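Long-range contact in cell shape-determining protein MreC (Streptococcus pneumoniae, PDB 2QF4), which helps form and maintain cell shape, probably as part of the elongasome that synthesizes peripheral peptidoglycan: residues M39-V51 against V61-I73. Numbering follows the deposited sequence.
Sequences MLAIANGGLIGSV and VNLLTNTENADKI
Ser50 and Asn62 form the hydrogen-bonded pair of an antiparallel beta hairpin, strands 46-54 and 59-63, in the first of the two six-stranded barrels of the MreC periplasmic domain. Asn62 N reaches Ser50 O at 2.8 Å, nearly along the C=O axis, and Ser50 N returns to Asn62 O at 3.0 Å. The next link, Leu64 N to Ile48 O (3.1 Å), is less regular, its donor standing 39° out of the carbonyl plane. This irregularity falls at a classic beta bulge, where Ile48 and Gly49 both face Ala41, and at the type I beta turn from Leu63 to Asn66 that ends strand 59-63. Gly49, lacking a side chain, lets its CA lie close to Asn62 O. Inside the barrel, Val61 CG1 packs on Ala41 CB at 3.6 Å. Ile48 CD1 also reaches Val61 CG1, and its side chain lies alongside that of Leu63, touching CD2. Such a pair of antiparallel barrels is the alpha-lytic protease fold; on the face turned to the second barrel, Leu47 CD2 meets Leu64 CD1 at 3.8 Å, the side chains crossing at about a right angle. In the interbarrel linker 64-73, Leu64 and Ile73 also touch Ile88 of the second barrel, and Ile73 CD1 lies against Ser50 CB at 3.7 Å. With chi1 at 52°, the Ser50 hydroxyl sits between its own N and carbonyl carbon, where OG holds two waters, each at 2.8 Å. One water donates to Asn62 O and accepts from Asn69 ND2; the other donates to Val51 O and, weakly, to Asp71 OD2.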
# COMPACT_ATOMS: atom_id res chain seq x y z
N MET A 39 -3.79 8.71 -4.87
CA MET A 39 -2.38 8.56 -4.66
C MET A 39 -2.02 7.63 -3.53
O MET A 39 -2.67 7.58 -2.48
CB MET A 39 -1.70 9.92 -4.48
CG MET A 39 -1.67 10.76 -5.75
SD MET A 39 -0.92 12.35 -5.46
CE MET A 39 -0.54 12.81 -7.19
N LEU A 40 -0.94 6.92 -3.78
CA LEU A 40 -0.24 6.12 -2.79
C LEU A 40 0.96 6.91 -2.30
O LEU A 40 1.31 7.93 -2.87
CB LEU A 40 0.14 4.75 -3.36
CG LEU A 40 -1.07 3.82 -3.62
CD1 LEU A 40 -0.60 2.53 -4.26
CD2 LEU A 40 -1.78 3.50 -2.29
N ALA A 41 1.55 6.46 -1.20
CA ALA A 41 2.63 7.16 -0.53
C ALA A 41 3.81 6.22 -0.33
O ALA A 41 3.64 5.08 0.12
CB ALA A 41 2.13 7.68 0.83
N ILE A 42 4.99 6.70 -0.70
CA ILE A 42 6.24 5.94 -0.67
C ILE A 42 7.33 6.63 0.15
O ILE A 42 7.42 7.86 0.26
CB ILE A 42 6.71 5.63 -2.12
CG1 ILE A 42 7.38 6.74 -2.84
CG2 ILE A 42 5.55 5.12 -2.97
CD1 ILE A 42 8.16 6.26 -4.08
N ALA A 43 8.18 5.80 0.72
CA ALA A 43 9.40 6.23 1.39
C ALA A 43 10.37 5.13 1.23
O ALA A 43 10.03 3.97 1.27
CB ALA A 43 9.15 6.47 2.88
N ASN A 44 11.65 5.50 1.12
CA ASN A 44 12.71 4.49 1.09
C ASN A 44 12.44 3.45 -0.03
O ASN A 44 12.78 2.27 0.14
CB ASN A 44 12.80 3.81 2.48
CG ASN A 44 13.24 4.76 3.63
OD1 ASN A 44 14.05 5.66 3.43
ND2 ASN A 44 12.74 4.51 4.85
N GLY A 45 11.89 3.88 -1.16
CA GLY A 45 11.63 2.99 -2.30
C GLY A 45 10.39 2.11 -2.24
O GLY A 45 10.07 1.41 -3.23
N GLY A 46 9.67 2.13 -1.13
CA GLY A 46 8.56 1.22 -0.97
C GLY A 46 7.29 1.87 -0.48
O GLY A 46 7.26 3.01 0.02
N LEU A 47 6.20 1.12 -0.59
CA LEU A 47 4.89 1.61 -0.16
C LEU A 47 4.82 1.76 1.35
O LEU A 47 5.15 0.84 2.09
CB LEU A 47 3.81 0.63 -0.59
CG LEU A 47 2.36 1.14 -0.42
CD1 LEU A 47 2.10 2.35 -1.34
CD2 LEU A 47 1.37 0.01 -0.65
N ILE A 48 4.38 2.93 1.80
CA ILE A 48 4.17 3.17 3.24
C ILE A 48 2.75 3.54 3.61
O ILE A 48 2.42 3.50 4.77
CB ILE A 48 5.22 4.14 3.83
CG1 ILE A 48 5.15 5.54 3.22
CG2 ILE A 48 6.63 3.54 3.67
CD1 ILE A 48 4.05 6.41 3.78
N GLY A 49 1.89 3.83 2.65
CA GLY A 49 0.53 4.20 2.96
C GLY A 49 -0.24 4.65 1.74
O GLY A 49 0.24 4.55 0.63
N SER A 50 -1.44 5.15 2.01
CA SER A 50 -2.39 5.62 0.99
C SER A 50 -2.92 6.97 1.42
O SER A 50 -3.05 7.23 2.61
CB SER A 50 -3.52 4.61 0.80
OG SER A 50 -4.11 4.29 2.04
N VAL A 51 -3.21 7.84 0.45
CA VAL A 51 -3.81 9.12 0.79
C VAL A 51 -5.20 8.88 1.33
O VAL A 51 -6.01 8.20 0.69
CB VAL A 51 -3.83 10.08 -0.43
CG1 VAL A 51 -4.72 11.29 -0.18
CG2 VAL A 51 -2.41 10.50 -0.83
N VAL A 61 -1.96 10.88 5.14
CA VAL A 61 -1.58 9.56 4.65
C VAL A 61 -1.88 8.53 5.73
O VAL A 61 -1.42 8.66 6.86
CB VAL A 61 -0.09 9.52 4.30
CG1 VAL A 61 0.39 8.08 3.98
CG2 VAL A 61 0.21 10.46 3.14
N ASN A 62 -2.67 7.51 5.38
CA ASN A 62 -2.98 6.39 6.24
C ASN A 62 -1.91 5.34 6.09
O ASN A 62 -1.67 4.85 4.98
CB ASN A 62 -4.31 5.81 5.87
CG ASN A 62 -4.80 4.85 6.90
OD1 ASN A 62 -5.01 3.69 6.61
ND2 ASN A 62 -4.92 5.31 8.13
N LEU A 63 -1.24 5.01 7.19
CA LEU A 63 -0.12 4.10 7.08
C LEU A 63 -0.57 2.64 6.93
O LEU A 63 -1.63 2.23 7.38
CB LEU A 63 0.84 4.27 8.29
CG LEU A 63 1.50 5.66 8.38
CD1 LEU A 63 2.37 5.73 9.65
CD2 LEU A 63 2.39 5.95 7.18
N LEU A 64 0.33 1.83 6.40
CA LEU A 64 0.05 0.41 6.21
C LEU A 64 0.06 -0.42 7.48
O LEU A 64 -0.36 -1.58 7.46
CB LEU A 64 1.08 -0.21 5.26
CG LEU A 64 1.08 0.26 3.81
CD1 LEU A 64 2.09 -0.60 3.02
CD2 LEU A 64 -0.31 0.21 3.16
N THR A 65 0.54 0.14 8.58
CA THR A 65 0.64 -0.58 9.85
C THR A 65 -0.63 -0.50 10.71
O THR A 65 -0.62 -1.00 11.82
CB THR A 65 1.86 -0.08 10.59
OG1 THR A 65 1.80 1.35 10.66
CG2 THR A 65 3.15 -0.52 9.88
N ASN A 66 -1.71 0.08 10.18
CA ASN A 66 -2.98 0.06 10.89
C ASN A 66 -3.59 -1.32 10.97
O ASN A 66 -3.60 -2.08 10.01
CB ASN A 66 -3.94 1.05 10.27
CG ASN A 66 -3.58 2.43 10.64
OD1 ASN A 66 -3.73 2.82 11.81
ND2 ASN A 66 -3.08 3.20 9.69
N THR A 67 -4.11 -1.65 12.13
CA THR A 67 -4.69 -2.96 12.39
C THR A 67 -5.73 -3.35 11.34
O THR A 67 -5.65 -4.43 10.76
CB THR A 67 -5.32 -3.00 13.79
OG1 THR A 67 -4.31 -2.66 14.74
CG2 THR A 67 -5.92 -4.39 14.07
N GLU A 68 -6.69 -2.46 11.11
CA GLU A 68 -7.70 -2.64 10.10
C GLU A 68 -7.51 -1.57 9.03
O GLU A 68 -7.22 -0.43 9.34
CB GLU A 68 -9.09 -2.47 10.70
CG GLU A 68 -9.47 -3.54 11.67
CD GLU A 68 -9.88 -4.83 11.01
OE1 GLU A 68 -9.92 -4.96 9.78
OE2 GLU A 68 -10.25 -5.75 11.76
N ASN A 69 -7.66 -1.97 7.77
CA ASN A 69 -7.44 -1.10 6.63
C ASN A 69 -8.63 -1.21 5.69
O ASN A 69 -8.83 -2.25 5.08
CB ASN A 69 -6.14 -1.46 5.91
CG ASN A 69 -5.65 -0.33 5.03
OD1 ASN A 69 -6.37 0.10 4.13
ND2 ASN A 69 -4.45 0.16 5.30
N ALA A 70 -9.37 -0.12 5.53
CA ALA A 70 -10.57 -0.09 4.69
C ALA A 70 -10.29 0.39 3.27
O ALA A 70 -11.26 0.52 2.50
CB ALA A 70 -11.62 0.78 5.35
N ASP A 71 -9.03 0.66 2.91
CA ASP A 71 -8.76 1.39 1.67
C ASP A 71 -8.70 0.51 0.43
O ASP A 71 -8.60 1.04 -0.68
CB ASP A 71 -7.51 2.21 1.84
CG ASP A 71 -7.67 3.24 2.95
OD1 ASP A 71 -8.80 3.69 3.19
OD2 ASP A 71 -6.66 3.54 3.62
N LYS A 72 -8.78 -0.81 0.57
CA LYS A 72 -8.88 -1.71 -0.59
C LYS A 72 -7.74 -1.44 -1.56
O LYS A 72 -7.93 -1.41 -2.78
CB LYS A 72 -10.25 -1.58 -1.28
CG LYS A 72 -11.41 -1.93 -0.34
CD LYS A 72 -12.75 -1.98 -1.08
CE LYS A 72 -13.97 -2.21 -0.14
NZ LYS A 72 -14.41 -0.89 0.46
N ILE A 73 -6.53 -1.34 -1.02
CA ILE A 73 -5.35 -1.13 -1.83
C ILE A 73 -5.01 -2.42 -2.57
O ILE A 73 -4.76 -3.45 -1.95
CB ILE A 73 -4.13 -0.69 -1.00
CG1 ILE A 73 -4.41 0.64 -0.28
CG2 ILE A 73 -2.89 -0.55 -1.90
CD1 ILE A 73 -3.43 0.87 0.91
O HOH W 1 -3.19 2.53 4.08
O HOH W 2 -6.37 5.94 2.17